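Cytosolic IMP-GMP specific 5'-nucleotidase (Legionella pneumophila subsp. pneumophila, PDB 4OHF) probably removes the 5'-phosphate from nucleoside monophosphates such as IMP and GMP as a magnesium-binding cytosolic nucleotidase of the HAD superfamily. Local coordinates at residues N78-K83 and K106-S111; I74-G79 and D118-A123; D2-F7 and L434-E439. One frame throughout, in Å; residues are numbered along the deposited sequence.

Interaction 1 of 3, residues N78-K83 and K106-S111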
ATOM      1  N   ASN B  78      -1.258 -22.341   1.839  1.00 64.18           N
ATOM      2  CA  ASN B  78      -1.828 -23.674   2.003  1.00 62.61           C
ATOM      3  C   ASN B  78      -1.117 -24.814   1.277  1.00 61.74           C
ATOM      4  O   ASN B  78      -1.690 -25.897   1.116  1.00 60.04           O
ATOM      5  CB  ASN B  78      -3.291 -23.647   1.573  1.00 64.41           C
ATOM      6  CG  ASN B  78      -4.022 -22.446   2.113  1.00 65.94           C
ATOM      7  OD1 ASN B  78      -3.964 -22.167   3.308  1.00 66.58           O
ATOM      8  ND2 ASN B  78      -4.715 -21.721   1.237  1.00 68.08           N
ATOM      9  N   GLY B  79       0.122 -24.580   0.846  1.00 60.29           N
ATOM     10  CA  GLY B  79       0.867 -25.612   0.142  1.00 57.45           C
ATOM     11  C   GLY B  79       0.138 -26.164  -1.076  1.00 55.59           C
ATOM     12  O   GLY B  79       0.121 -27.373  -1.305  1.00 53.92           O
ATOM     13  N   ASN B  80      -0.463 -25.274  -1.861  1.00 54.41           N
ATOM     14  CA  ASN B  80      -1.195 -25.677  -3.063  1.00 53.72           C
ATOM     15  C   ASN B  80      -0.626 -25.064  -4.346  1.00 51.64           C
ATOM     16  O   ASN B  80       0.092 -24.063  -4.310  1.00 50.68           O
ATOM     17  CB  ASN B  80      -2.676 -25.286  -2.945  1.00 53.70           C
ATOM     18  CG  ASN B  80      -3.368 -25.950  -1.767  1.00 54.79           C
ATOM     19  OD1 ASN B  80      -3.190 -27.145  -1.512  1.00 52.76           O
ATOM     20  ND2 ASN B  80      -4.180 -25.177  -1.052  1.00 55.79           N
ATOM     21  N   ILE B  81      -0.957 -25.674  -5.478  1.00 49.66           N
ATOM     22  CA  ILE B  81      -0.502 -25.188  -6.766  1.00 47.52           C
ATOM     23  C   ILE B  81      -1.736 -24.969  -7.622  1.00 46.28           C
ATOM     24  O   ILE B  81      -2.564 -25.862  -7.758  1.00 44.53           O
ATOM     25  CB  ILE B  81       0.441 -26.193  -7.436  1.00 48.82           C
ATOM     26  CG1 ILE B  81       1.661 -26.439  -6.535  1.00 48.37           C
ATOM     27  CG2 ILE B  81       0.886 -25.657  -8.800  1.00 49.08           C
ATOM     28  CD1 ILE B  81       2.675 -27.429  -7.122  1.00 48.81           C
ATOM     29  N   LEU B  82      -1.842 -23.780  -8.212  1.00 45.68           N
ATOM     30  CA  LEU B  82      -3.014 -23.423  -9.004  1.00 45.65           C
ATOM     31  C   LEU B  82      -2.836 -23.092 -10.485  1.00 43.80           C
ATOM     32  O   LEU B  82      -1.811 -22.558 -10.902  1.00 44.84           O
ATOM     33  CB  LEU B  82      -3.697 -22.230  -8.334  1.00 46.87           C
ATOM     34  CG  LEU B  82      -3.740 -22.241  -6.799  1.00 47.60           C
ATOM     35  CD1 LEU B  82      -4.377 -20.961  -6.318  1.00 46.69           C
ATOM     36  CD2 LEU B  82      -4.532 -23.445  -6.283  1.00 48.39           C
ATOM     37  N   LYS B  83      -3.873 -23.407 -11.256  1.00 42.64           N
ATOM     38  CA  LYS B  83      -3.959 -23.131 -12.694  1.00 42.21           C
ATOM     39  C   LYS B  83      -5.028 -22.021 -12.744  1.00 42.19           C
ATOM     40  O   LYS B  83      -6.213 -22.284 -12.518  1.00 40.45           O
ATOM     41  CB  LYS B  83      -4.490 -24.359 -13.443  1.00 40.59           C
ATOM     42  CG  LYS B  83      -3.898 -24.641 -14.838  1.00 42.39           C
ATOM     43  CD  LYS B  83      -4.105 -23.532 -15.849  1.00 40.65           C
ATOM     44  CE  LYS B  83      -3.576 -23.926 -17.220  1.00 38.28           C
ATOM     45  NZ  LYS B  83      -4.318 -25.071 -17.813  1.00 36.55           N
ATOM     46  N   LYS B 106     -13.802 -25.015  -3.107  1.00 80.54           N
ATOM     47  CA  LYS B 106     -14.682 -23.953  -2.640  1.00 81.02           C
ATOM     48  C   LYS B 106     -14.606 -23.785  -1.136  1.00 80.48           C
ATOM     49  O   LYS B 106     -14.852 -22.701  -0.618  1.00 81.30           O
ATOM     50  CB  LYS B 106     -16.121 -24.212  -3.071  1.00 81.13           C
ATOM     51  CG  LYS B 106     -16.454 -23.557  -4.408  1.00 83.74           C
ATOM     52  CD  LYS B 106     -16.229 -22.033  -4.346  1.00 85.61           C
ATOM     53  CE  LYS B 106     -16.335 -21.377  -5.721  1.00 85.84           C
ATOM     54  NZ  LYS B 106     -17.662 -21.625  -6.358  1.00 86.27           N
ATOM     55  N   LYS B 107     -14.255 -24.855  -0.435  1.00 79.83           N
ATOM     56  CA  LYS B 107     -14.124 -24.791   1.013  1.00 79.88           C
ATOM     57  C   LYS B 107     -12.909 -23.938   1.361  1.00 79.20           C
ATOM     58  O   LYS B 107     -12.993 -23.032   2.196  1.00 79.56           O
ATOM     59  CB  LYS B 107     -13.933 -26.189   1.604  1.00 81.32           C
ATOM     60  CG  LYS B 107     -15.010 -27.196   1.223  1.00 83.28           C
ATOM     61  CD  LYS B 107     -16.396 -26.766   1.688  1.00 83.80           C
ATOM     62  CE  LYS B 107     -17.427 -27.829   1.351  1.00 84.06           C
ATOM     63  NZ  LYS B 107     -17.050 -29.143   1.946  1.00 84.26           N
ATOM     64  N   ILE B 108     -11.788 -24.228   0.699  1.00 77.45           N
ATOM     65  CA  ILE B 108     -10.530 -23.524   0.929  1.00 75.76           C
ATOM     66  C   ILE B 108     -10.465 -22.062   0.486  1.00 75.29           C
ATOM     67  O   ILE B 108     -10.015 -21.204   1.248  1.00 74.89           O
ATOM     68  CB  ILE B 108      -9.344 -24.256   0.253  1.00 75.30           C
ATOM     69  CG1 ILE B 108      -9.252 -25.691   0.769  1.00 76.12           C
ATOM     70  CG2 ILE B 108      -8.034 -23.515   0.538  1.00 73.28           C
ATOM     71  CD1 ILE B 108      -8.056 -26.470   0.221  1.00 76.68           C
ATOM     72  N   TYR B 109     -10.903 -21.768  -0.735  1.00 74.72           N
ATOM     73  CA  TYR B 109     -10.814 -20.398  -1.231  1.00 74.84           C
ATOM     74  C   TYR B 109     -12.040 -19.513  -1.061  1.00 76.80           C
ATOM     75  O   TYR B 109     -11.962 -18.293  -1.257  1.00 77.73           O
ATOM     76  CB  TYR B 109     -10.355 -20.410  -2.693  1.00 71.35           C
ATOM     77  CG  TYR B 109      -9.009 -21.075  -2.843  1.00 67.67           C
ATOM     78  CD1 TYR B 109      -8.912 -22.434  -3.129  1.00 66.19           C
ATOM     79  CD2 TYR B 109      -7.838 -20.375  -2.577  1.00 66.32           C
ATOM     80  CE1 TYR B 109      -7.684 -23.077  -3.135  1.00 65.65           C
ATOM     81  CE2 TYR B 109      -6.605 -21.009  -2.580  1.00 66.30           C
ATOM     82  CZ  TYR B 109      -6.534 -22.362  -2.855  1.00 65.45           C
ATOM     83  OH  TYR B 109      -5.321 -23.009  -2.819  1.00 65.67           O
ATOM     84  N   ARG B 110     -13.164 -20.117  -0.693  1.00 78.73           N
ATOM     85  CA  ARG B 110     -14.400 -19.369  -0.471  1.00 81.00           C
ATOM     86  C   ARG B 110     -14.611 -18.350  -1.595  1.00 80.62           C
ATOM     87  O   ARG B 110     -15.004 -17.204  -1.355  1.00 80.18           O
ATOM     88  CB  ARG B 110     -14.326 -18.642   0.878  1.00 83.22           C
ATOM     89  CG  ARG B 110     -15.638 -18.603   1.643  1.00 86.81           C
ATOM     90  CD  ARG B 110     -15.881 -19.904   2.390  1.00 89.73           C
ATOM     91  NE  ARG B 110     -14.850 -20.137   3.397  1.00 92.83           N
ATOM     92  CZ  ARG B 110     -14.884 -21.124   4.291  1.00 94.20           C
ATOM     93  NH1 ARG B 110     -15.904 -21.979   4.307  1.00 93.63           N
ATOM     94  NH2 ARG B 110     -13.901 -21.251   5.174  1.00 94.20           N
ATOM     95  N   SER B 111     -14.328 -18.787  -2.818  1.00 79.73           N
ATOM     96  CA  SER B 111     -14.455 -17.962  -4.015  1.00 77.32           C
ATOM     97  C   SER B 111     -13.824 -18.747  -5.158  1.00 76.99           C
ATOM     98  O   SER B 111     -13.241 -19.812  -4.938  1.00 76.98           O
ATOM     99  CB  SER B 111     -13.716 -16.629  -3.837  1.00 75.31           C
ATOM    100  OG  SER B 111     -13.861 -15.803  -4.981  1.00 71.49           O
TER
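The last turn of helix 102-109 packs against one side of the five-stranded antiparallel sheet, and its tyrosine, Y109, makes most of the contact with strand 80-84. The ring projects toward the strand, and its hydroxyl end comes in between the side chains of N80 and L82, two buried residues of alternate positions that face the same way. From L82 the CD2 methyl is the branch that touches: it lies 3.6 Å from Y109 OH and 4.1 Å from Y109 CZ, approaching the phenol end obliquely from the opposite direction. N80 runs past the ring end the other way, with N80 CB 3.5 Å from Y109 OH and its amide plane turned 63° from the ring. Y109 holds CG anti to its carbonyl carbon (chi1 -59°), which swings the phenol off the helix and puts the hydroxyl closer to the strand than CB. That hydroxyl is hydrogen-bonded to OD1 of D75 on the neighbouring strand 73-75, which satisfies this polar end. Where those two strands are joined by the turn at 76-79, G79 and N80 both face D75, a G1 beta bulge, and G79 takes the positive phi (55°) usual for that position. N78, just before the bulge, passes antiparallel to the side chain of I108: N78 ND2, which also makes a weak hydrogen bond to D75 OD1, sits 3.8 Å from I108 CG2. The same methyl lies 3.7 Å above one face of the Y109 ring, near its border. Y121, on the edge strand 121-122, packs against both L82 and Y109. Beyond Y109 the helix stops at R110, which has positive phi.

Interaction 2 of 3, residues I74-G79 and D118-A123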
ATOM      1  N   ILE B  74       1.826 -20.667  -7.134  1.00 45.58           N
ATOM      2  CA  ILE B  74       1.991 -21.337  -5.854  1.00 49.58           C
ATOM      3  C   ILE B  74       1.337 -20.600  -4.684  1.00 50.95           C
ATOM      4  O   ILE B  74       1.603 -19.423  -4.435  1.00 51.79           O
ATOM      5  CB  ILE B  74       3.474 -21.569  -5.532  1.00 49.68           C
ATOM      6  CG1 ILE B  74       4.037 -22.628  -6.483  1.00 50.85           C
ATOM      7  CG2 ILE B  74       3.635 -22.005  -4.081  1.00 49.48           C
ATOM      8  CD1 ILE B  74       5.469 -23.062  -6.163  1.00 51.52           C
ATOM      9  N   ASP B  75       0.452 -21.306  -3.993  1.00 53.24           N
ATOM     10  CA  ASP B  75      -0.243 -20.769  -2.824  1.00 56.54           C
ATOM     11  C   ASP B  75       0.566 -21.289  -1.641  1.00 56.86           C
ATOM     12  O   ASP B  75       0.287 -22.368  -1.118  1.00 54.90           O
ATOM     13  CB  ASP B  75      -1.682 -21.307  -2.781  1.00 57.70           C
ATOM     14  CG  ASP B  75      -2.445 -20.865  -1.541  1.00 59.14           C
ATOM     15  OD1 ASP B  75      -3.683 -21.051  -1.520  1.00 58.56           O
ATOM     16  OD2 ASP B  75      -1.817 -20.345  -0.591  1.00 59.55           O
ATOM     17  N   SER B  76       1.584 -20.525  -1.251  1.00 58.68           N
ATOM     18  CA  SER B  76       2.474 -20.914  -0.159  1.00 60.75           C
ATOM     19  C   SER B  76       1.735 -21.105   1.153  1.00 61.88           C
ATOM     20  O   SER B  76       2.062 -21.990   1.942  1.00 60.68           O
ATOM     21  CB  SER B  76       3.596 -19.878   0.006  1.00 61.31           C
ATOM     22  OG  SER B  76       3.076 -18.564   0.089  1.00 62.07           O
ATOM     23  N   LYS B  77       0.723 -20.279   1.370  1.00 63.85           N
ATOM     24  CA  LYS B  77      -0.065 -20.350   2.586  1.00 65.36           C
ATOM     25  C   LYS B  77      -0.585 -21.766   2.827  1.00 65.38           C
ATOM     26  O   LYS B  77      -0.357 -22.341   3.885  1.00 66.99           O
ATOM     27  CB  LYS B  77      -1.233 -19.368   2.490  1.00 68.54           C
ATOM     28  CG  LYS B  77      -2.233 -19.387   3.651  1.00 70.48           C
ATOM     29  CD  LYS B  77      -3.533 -18.708   3.205  1.00 73.17           C
ATOM     30  CE  LYS B  77      -4.623 -18.721   4.270  1.00 73.77           C
ATOM     31  NZ  LYS B  77      -5.946 -18.372   3.658  1.00 74.05           N
ATOM     32  N   ASN B  78      -1.258 -22.341   1.839  1.00 64.18           N
ATOM     33  CA  ASN B  78      -1.828 -23.674   2.003  1.00 62.61           C
ATOM     34  C   ASN B  78      -1.117 -24.814   1.277  1.00 61.74           C
ATOM     35  O   ASN B  78      -1.690 -25.897   1.116  1.00 60.04           O
ATOM     36  CB  ASN B  78      -3.291 -23.647   1.573  1.00 64.41           C
ATOM     37  CG  ASN B  78      -4.022 -22.446   2.113  1.00 65.94           C
ATOM     38  OD1 ASN B  78      -3.964 -22.167   3.308  1.00 66.58           O
ATOM     39  ND2 ASN B  78      -4.715 -21.721   1.237  1.00 68.08           N
ATOM     40  N   GLY B  79       0.122 -24.580   0.846  1.00 60.29           N
ATOM     41  CA  GLY B  79       0.867 -25.612   0.142  1.00 57.45           C
ATOM     42  C   GLY B  79       0.138 -26.164  -1.076  1.00 55.59           C
ATOM     43  O   GLY B  79       0.121 -27.373  -1.305  1.00 53.92           O
ATOM     44  N   ASP B 118      -2.164 -10.386  -3.129  1.00 69.41           N
ATOM     45  CA  ASP B 118      -1.842 -10.962  -1.833  1.00 69.76           C
ATOM     46  C   ASP B 118      -0.460 -11.632  -1.932  1.00 69.73           C
ATOM     47  O   ASP B 118      -0.236 -12.486  -2.782  1.00 70.25           O
ATOM     48  CB  ASP B 118      -2.928 -11.985  -1.456  1.00 69.92           C
ATOM     49  CG  ASP B 118      -2.594 -12.770  -0.194  1.00 70.30           C
ATOM     50  OD1 ASP B 118      -3.448 -13.568   0.262  1.00 68.63           O
ATOM     51  OD2 ASP B 118      -1.476 -12.594   0.339  1.00 70.78           O
ATOM     52  N   PRO B 119       0.482 -11.250  -1.058  1.00 70.09           N
ATOM     53  CA  PRO B 119       1.838 -11.815  -1.062  1.00 70.15           C
ATOM     54  C   PRO B 119       1.938 -13.318  -0.824  1.00 70.31           C
ATOM     55  O   PRO B 119       2.994 -13.911  -1.047  1.00 70.52           O
ATOM     56  CB  PRO B 119       2.547 -11.013   0.021  1.00 69.60           C
ATOM     57  CG  PRO B 119       1.437 -10.724   0.985  1.00 70.88           C
ATOM     58  CD  PRO B 119       0.322 -10.300   0.054  1.00 70.12           C
ATOM     59  N   ASN B 120       0.848 -13.932  -0.371  1.00 70.74           N
ATOM     60  CA  ASN B 120       0.843 -15.376  -0.117  1.00 70.60           C
ATOM     61  C   ASN B 120       1.028 -16.184  -1.398  1.00 69.88           C
ATOM     62  O   ASN B 120       1.539 -17.301  -1.372  1.00 70.52           O
ATOM     63  CB  ASN B 120      -0.467 -15.812   0.560  1.00 71.39           C
ATOM     64  CG  ASN B 120      -0.435 -15.638   2.070  1.00 73.52           C
ATOM     65  OD1 ASN B 120       0.498 -16.091   2.730  1.00 74.34           O
ATOM     66  ND2 ASN B 120      -1.460 -14.992   2.623  1.00 74.01           N
ATOM     67  N   TYR B 121       0.599 -15.621  -2.520  1.00 68.07           N
ATOM     68  CA  TYR B 121       0.724 -16.308  -3.790  1.00 67.00           C
ATOM     69  C   TYR B 121       2.026 -15.956  -4.486  1.00 65.79           C
ATOM     70  O   TYR B 121       2.425 -14.793  -4.516  1.00 67.34           O
ATOM     71  CB  TYR B 121      -0.449 -15.949  -4.706  1.00 66.48           C
ATOM     72  CG  TYR B 121      -1.797 -16.332  -4.155  1.00 66.27           C
ATOM     73  CD1 TYR B 121      -2.617 -15.386  -3.541  1.00 65.25           C
ATOM     74  CD2 TYR B 121      -2.246 -17.649  -4.234  1.00 66.33           C
ATOM     75  CE1 TYR B 121      -3.855 -15.743  -3.018  1.00 65.01           C
ATOM     76  CE2 TYR B 121      -3.479 -18.018  -3.713  1.00 67.13           C
ATOM     77  CZ  TYR B 121      -4.278 -17.060  -3.106  1.00 67.10           C
ATOM     78  OH  TYR B 121      -5.498 -17.430  -2.591  1.00 69.10           O
ATOM     79  N   MET B 122       2.689 -16.970  -5.032  1.00 64.36           N
ATOM     80  CA  MET B 122       3.937 -16.779  -5.761  1.00 63.16           C
ATOM     81  C   MET B 122       3.599 -17.043  -7.222  1.00 61.59           C
ATOM     82  O   MET B 122       3.270 -18.168  -7.595  1.00 59.54           O
ATOM     83  CB  MET B 122       4.993 -17.760  -5.258  1.00 64.50           C
ATOM     84  CG  MET B 122       5.369 -17.532  -3.805  1.00 67.18           C
ATOM     85  SD  MET B 122       6.536 -18.734  -3.123  1.00 69.77           S
ATOM     86  CE  MET B 122       8.113 -17.906  -3.421  1.00 69.72           C
ATOM     87  N   ALA B 123       3.654 -15.995  -8.039  1.00 60.75           N
ATOM     88  CA  ALA B 123       3.316 -16.116  -9.454  1.00 60.77           C
ATOM     89  C   ALA B 123       4.372 -15.564 -10.400  1.00 60.66           C
ATOM     90  O   ALA B 123       4.048 -14.929 -11.405  1.00 62.28           O
ATOM     91  CB  ALA B 123       1.974 -15.434  -9.727  1.00 60.38           C
TER
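The carbonyl oxygen of I74 accepts the amide of M122 at 2.7 Å from M122 N to I74 O, a nearly straight bond lying in the carbonyl plane. Y121 CA adds a C-H...O contact to the same oxygen at 3.3 Å from I74 O. In return I74 N donates to M122 O at 2.9 Å, which makes I74 and M122 an antiparallel hydrogen-bonded pair. I74 CB and M122 CB are 4.1 Å apart on the face packed by helices 129-143 and 153-170. D75 and Y121, the next and non-hydrogen-bonded pair, point to the other face. There D75 has CG anti to its backbone N (chi1 176°), which carries the carboxylate along the Y121 ring, D75 CG 3.7 Å from Y121 CE2 and the planes 53° apart. Strand 121-122 is the outermost strand of the antiparallel sheet within this chain, entered through a type I turn, D118 to Y121, that contains an Asx turn: D118 OD2 accepts from N120 N at 2.8 Å. On the facing segment D75 OD2 takes N78 N in an Asx motif, met from above the carboxylate plane, the other oxygen being held by Y109. Past the paired residues, S76 N donates to N120 O at 3.2 Å, and K77 CB rests 3.7 Å from N120 OD1.

Interaction 3 of 3, residues D2-F7 and L434-E439; sequences DTHKVF and LSDLLE
S435 meets the edge of the H4 ring, its OG 3.3 Å from H4 CE1, while that hydroxyl is hydrogen-bonded to E188. D436 makes the one direct hydrogen bond between the segments, a His-carboxylate bond in which H4 ND1 donates to D436 OD2 at 2.5 Å. D436 OD2 uses its anti lone pair and sits 25° out of the imidazole plane, the carboxylate turned 74° against the ring; K433 forms a salt bridge to the same oxygen. D436 OD1 receives a water at 2.8 Å that also donates to K5 O, tying the lead-in to edge strand 7-8 to the helical turn after strand 429-431 of the mixed sheet. L437 follows, its CA 3.9 Å from V6 CG2. E439 CG lies over one face of the imidazole in a CH-pi contact, 4.1 Å from the H4 ring centroid, and the bend at chi2 (74°) turns the carboxylate back, bringing OE1 over the same face. D2 OD1 lies above the opposite face, and T363 of the second subunit packs on H4. With the carboxylates of D2, D436 and E439 around one buried imidazole, H4 is probably favoured in its protonated form, K433 offsetting part of the negative charge.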
ATOM      1  N   ASP B   2       9.854 -26.232 -40.694  1.00 70.65           N
ATOM      2  CA  ASP B   2       9.886 -25.124 -39.686  1.00 69.74           C
ATOM      3  C   ASP B   2       9.186 -23.861 -40.231  1.00 69.01           C
ATOM      4  O   ASP B   2       9.749 -23.107 -41.032  1.00 68.88           O
ATOM      5  CB  ASP B   2      11.351 -24.813 -39.296  1.00 70.16           C
ATOM      6  CG  ASP B   2      11.479 -23.978 -37.998  1.00 70.91           C
ATOM      7  OD1 ASP B   2      12.624 -23.824 -37.504  1.00 70.06           O
ATOM      8  OD2 ASP B   2      10.459 -23.469 -37.469  1.00 70.17           O
ATOM      9  N   THR B   3       7.951 -23.650 -39.783  1.00 67.16           N
ATOM     10  CA  THR B   3       7.141 -22.499 -40.176  1.00 65.51           C
ATOM     11  C   THR B   3       7.669 -21.140 -39.682  1.00 63.32           C
ATOM     12  O   THR B   3       7.415 -20.118 -40.318  1.00 62.19           O
ATOM     13  CB  THR B   3       5.712 -22.654 -39.647  1.00 66.50           C
ATOM     14  OG1 THR B   3       5.744 -22.681 -38.216  1.00 67.82           O
ATOM     15  CG2 THR B   3       5.102 -23.949 -40.144  1.00 67.88           C
ATOM     16  N   HIS B   4       8.372 -21.126 -38.547  1.00 61.15           N
ATOM     17  CA  HIS B   4       8.923 -19.890 -37.986  1.00 60.49           C
ATOM     18  C   HIS B   4       7.848 -18.809 -37.794  1.00 58.98           C
ATOM     19  O   HIS B   4       8.040 -17.655 -38.166  1.00 58.16           O
ATOM     20  CB  HIS B   4      10.036 -19.339 -38.891  1.00 62.00           C
ATOM     21  CG  HIS B   4      11.350 -20.054 -38.765  1.00 66.03           C
ATOM     22  ND1 HIS B   4      12.067 -20.101 -37.586  1.00 67.51           N
ATOM     23  CD2 HIS B   4      12.103 -20.704 -39.687  1.00 66.73           C
ATOM     24  CE1 HIS B   4      13.203 -20.746 -37.786  1.00 66.75           C
ATOM     25  NE2 HIS B   4      13.250 -21.123 -39.051  1.00 68.28           N
ATOM     26  N   LYS B   5       6.726 -19.181 -37.194  1.00 56.27           N
ATOM     27  CA  LYS B   5       5.628 -18.253 -36.976  1.00 54.29           C
ATOM     28  C   LYS B   5       5.851 -17.270 -35.843  1.00 51.90           C
ATOM     29  O   LYS B   5       6.395 -17.614 -34.800  1.00 51.72           O
ATOM     30  CB  LYS B   5       4.345 -19.024 -36.693  1.00 56.55           C
ATOM     31  CG  LYS B   5       4.074 -20.118 -37.690  1.00 63.07           C
ATOM     32  CD  LYS B   5       2.589 -20.226 -38.024  1.00 67.47           C
ATOM     33  CE  LYS B   5       2.129 -19.013 -38.802  1.00 69.41           C
ATOM     34  NZ  LYS B   5       3.021 -18.812 -39.978  1.00 71.62           N
ATOM     35  N   VAL B   6       5.424 -16.032 -36.064  1.00 49.14           N
ATOM     36  CA  VAL B   6       5.528 -14.988 -35.058  1.00 45.10           C
ATOM     37  C   VAL B   6       4.108 -14.531 -34.755  1.00 43.92           C
ATOM     38  O   VAL B   6       3.385 -14.099 -35.637  1.00 44.12           O
ATOM     39  CB  VAL B   6       6.379 -13.800 -35.559  1.00 44.10           C
ATOM     40  CG1 VAL B   6       6.231 -12.613 -34.617  1.00 39.05           C
ATOM     41  CG2 VAL B   6       7.839 -14.221 -35.643  1.00 40.64           C
ATOM     42  N   PHE B   7       3.706 -14.647 -33.499  1.00 42.73           N
ATOM     43  CA  PHE B   7       2.373 -14.264 -33.081  1.00 43.08           C
ATOM     44  C   PHE B   7       2.372 -12.826 -32.628  1.00 41.55           C
ATOM     45  O   PHE B   7       3.267 -12.406 -31.904  1.00 41.14           O
ATOM     46  CB  PHE B   7       1.931 -15.215 -31.989  1.00 45.97           C
ATOM     47  CG  PHE B   7       2.132 -16.643 -32.373  1.00 51.38           C
ATOM     48  CD1 PHE B   7       1.419 -17.194 -33.436  1.00 52.15           C
ATOM     49  CD2 PHE B   7       3.105 -17.415 -31.747  1.00 51.76           C
ATOM     50  CE1 PHE B   7       1.680 -18.493 -33.871  1.00 55.29           C
ATOM     51  CE2 PHE B   7       3.373 -18.712 -32.172  1.00 54.07           C
ATOM     52  CZ  PHE B   7       2.662 -19.256 -33.237  1.00 55.64           C
ATOM     53  N   LEU B 434      13.900 -17.330 -31.017  1.00 34.33           N
ATOM     54  CA  LEU B 434      14.444 -16.158 -31.684  1.00 35.80           C
ATOM     55  C   LEU B 434      14.631 -16.235 -33.206  1.00 37.98           C
ATOM     56  O   LEU B 434      14.353 -15.256 -33.921  1.00 37.93           O
ATOM     57  CB  LEU B 434      15.768 -15.801 -31.026  1.00 35.58           C
ATOM     58  CG  LEU B 434      16.482 -14.538 -31.481  1.00 36.80           C
ATOM     59  CD1 LEU B 434      15.604 -13.283 -31.240  1.00 38.04           C
ATOM     60  CD2 LEU B 434      17.768 -14.448 -30.693  1.00 35.53           C
ATOM     61  N   SER B 435      15.104 -17.371 -33.715  1.00 36.91           N
ATOM     62  CA  SER B 435      15.318 -17.478 -35.153  1.00 37.22           C
ATOM     63  C   SER B 435      13.976 -17.370 -35.881  1.00 37.36           C
ATOM     64  O   SER B 435      13.929 -17.081 -37.078  1.00 36.16           O
ATOM     65  CB  SER B 435      16.031 -18.795 -35.504  1.00 37.11           C
ATOM     66  OG  SER B 435      15.217 -19.923 -35.239  1.00 36.83           O
ATOM     67  N   ASP B 436      12.880 -17.610 -35.164  1.00 37.46           N
ATOM     68  CA  ASP B 436      11.563 -17.480 -35.779  1.00 37.18           C
ATOM     69  C   ASP B 436      11.454 -16.007 -36.180  1.00 36.62           C
ATOM     70  O   ASP B 436      11.131 -15.670 -37.316  1.00 37.13           O
ATOM     71  CB  ASP B 436      10.447 -17.859 -34.791  1.00 36.73           C
ATOM     72  CG  ASP B 436      10.375 -19.367 -34.531  1.00 40.48           C
ATOM     73  OD1 ASP B 436       9.692 -19.777 -33.553  1.00 40.48           O
ATOM     74  OD2 ASP B 436      10.999 -20.142 -35.299  1.00 38.53           O
ATOM     75  N   LEU B 437      11.752 -15.122 -35.246  1.00 36.70           N
ATOM     76  CA  LEU B 437      11.702 -13.705 -35.552  1.00 37.74           C
ATOM     77  C   LEU B 437      12.776 -13.305 -36.568  1.00 38.26           C
ATOM     78  O   LEU B 437      12.472 -12.658 -37.571  1.00 39.40           O
ATOM     79  CB  LEU B 437      11.866 -12.874 -34.279  1.00 35.54           C
ATOM     80  CG  LEU B 437      12.002 -11.367 -34.506  1.00 37.59           C
ATOM     81  CD1 LEU B 437      10.751 -10.843 -35.189  1.00 38.68           C
ATOM     82  CD2 LEU B 437      12.229 -10.665 -33.182  1.00 36.37           C
ATOM     83  N   LEU B 438      14.024 -13.697 -36.326  1.00 38.60           N
ATOM     84  CA  LEU B 438      15.112 -13.297 -37.215  1.00 40.58           C
ATOM     85  C   LEU B 438      14.990 -13.801 -38.643  1.00 42.27           C
ATOM     86  O   LEU B 438      15.745 -13.388 -39.517  1.00 42.99           O
ATOM     87  CB  LEU B 438      16.460 -13.715 -36.627  1.00 39.55           C
ATOM     88  CG  LEU B 438      16.776 -13.166 -35.233  1.00 39.58           C
ATOM     89  CD1 LEU B 438      18.096 -13.738 -34.756  1.00 39.76           C
ATOM     90  CD2 LEU B 438      16.830 -11.655 -35.267  1.00 40.88           C
ATOM     91  N   GLU B 439      14.029 -14.682 -38.883  1.00 44.97           N
ATOM     92  CA  GLU B 439      13.818 -15.245 -40.211  1.00 46.55           C
ATOM     93  C   GLU B 439      12.842 -14.355 -40.994  1.00 46.52           C
ATOM     94  O   GLU B 439      12.616 -14.542 -42.185  1.00 44.53           O
ATOM     95  CB  GLU B 439      13.235 -16.650 -40.078  1.00 50.81           C
ATOM     96  CG  GLU B 439      13.762 -17.625 -41.091  1.00 57.25           C
ATOM     97  CD  GLU B 439      15.178 -18.051 -40.773  1.00 61.19           C
ATOM     98  OE1 GLU B 439      15.351 -18.950 -39.919  1.00 63.11           O
ATOM     99  OE2 GLU B 439      16.118 -17.478 -41.367  1.00 64.74           O
TER
HETATM  100  O   HOH W   1       6.894 -19.952 -33.104  1.00 32.28           O

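In the fold
Starting at the N terminus, the chain enters interaction 3 at once: 2-7 meets 434-439 and closes a loop spanning nearly the whole protein, at the edge of the large mixed sheet. Inside that long loop, interaction 2 closes a much smaller one, from 74-79 to 118-123, and interaction 1, from 78-83 to 106-111, lies within it in turn, the two sharing N78 and G79. Both belong to the five-stranded antiparallel sheet, probably part of the HAD cap: one adds its edge strand, the other its covering helix. Their centres are 10 Å apart; interaction 3 lies across the chain's centre, its own centre about 38 Å from that of interaction 1 and about 36 Å from that of interaction 2.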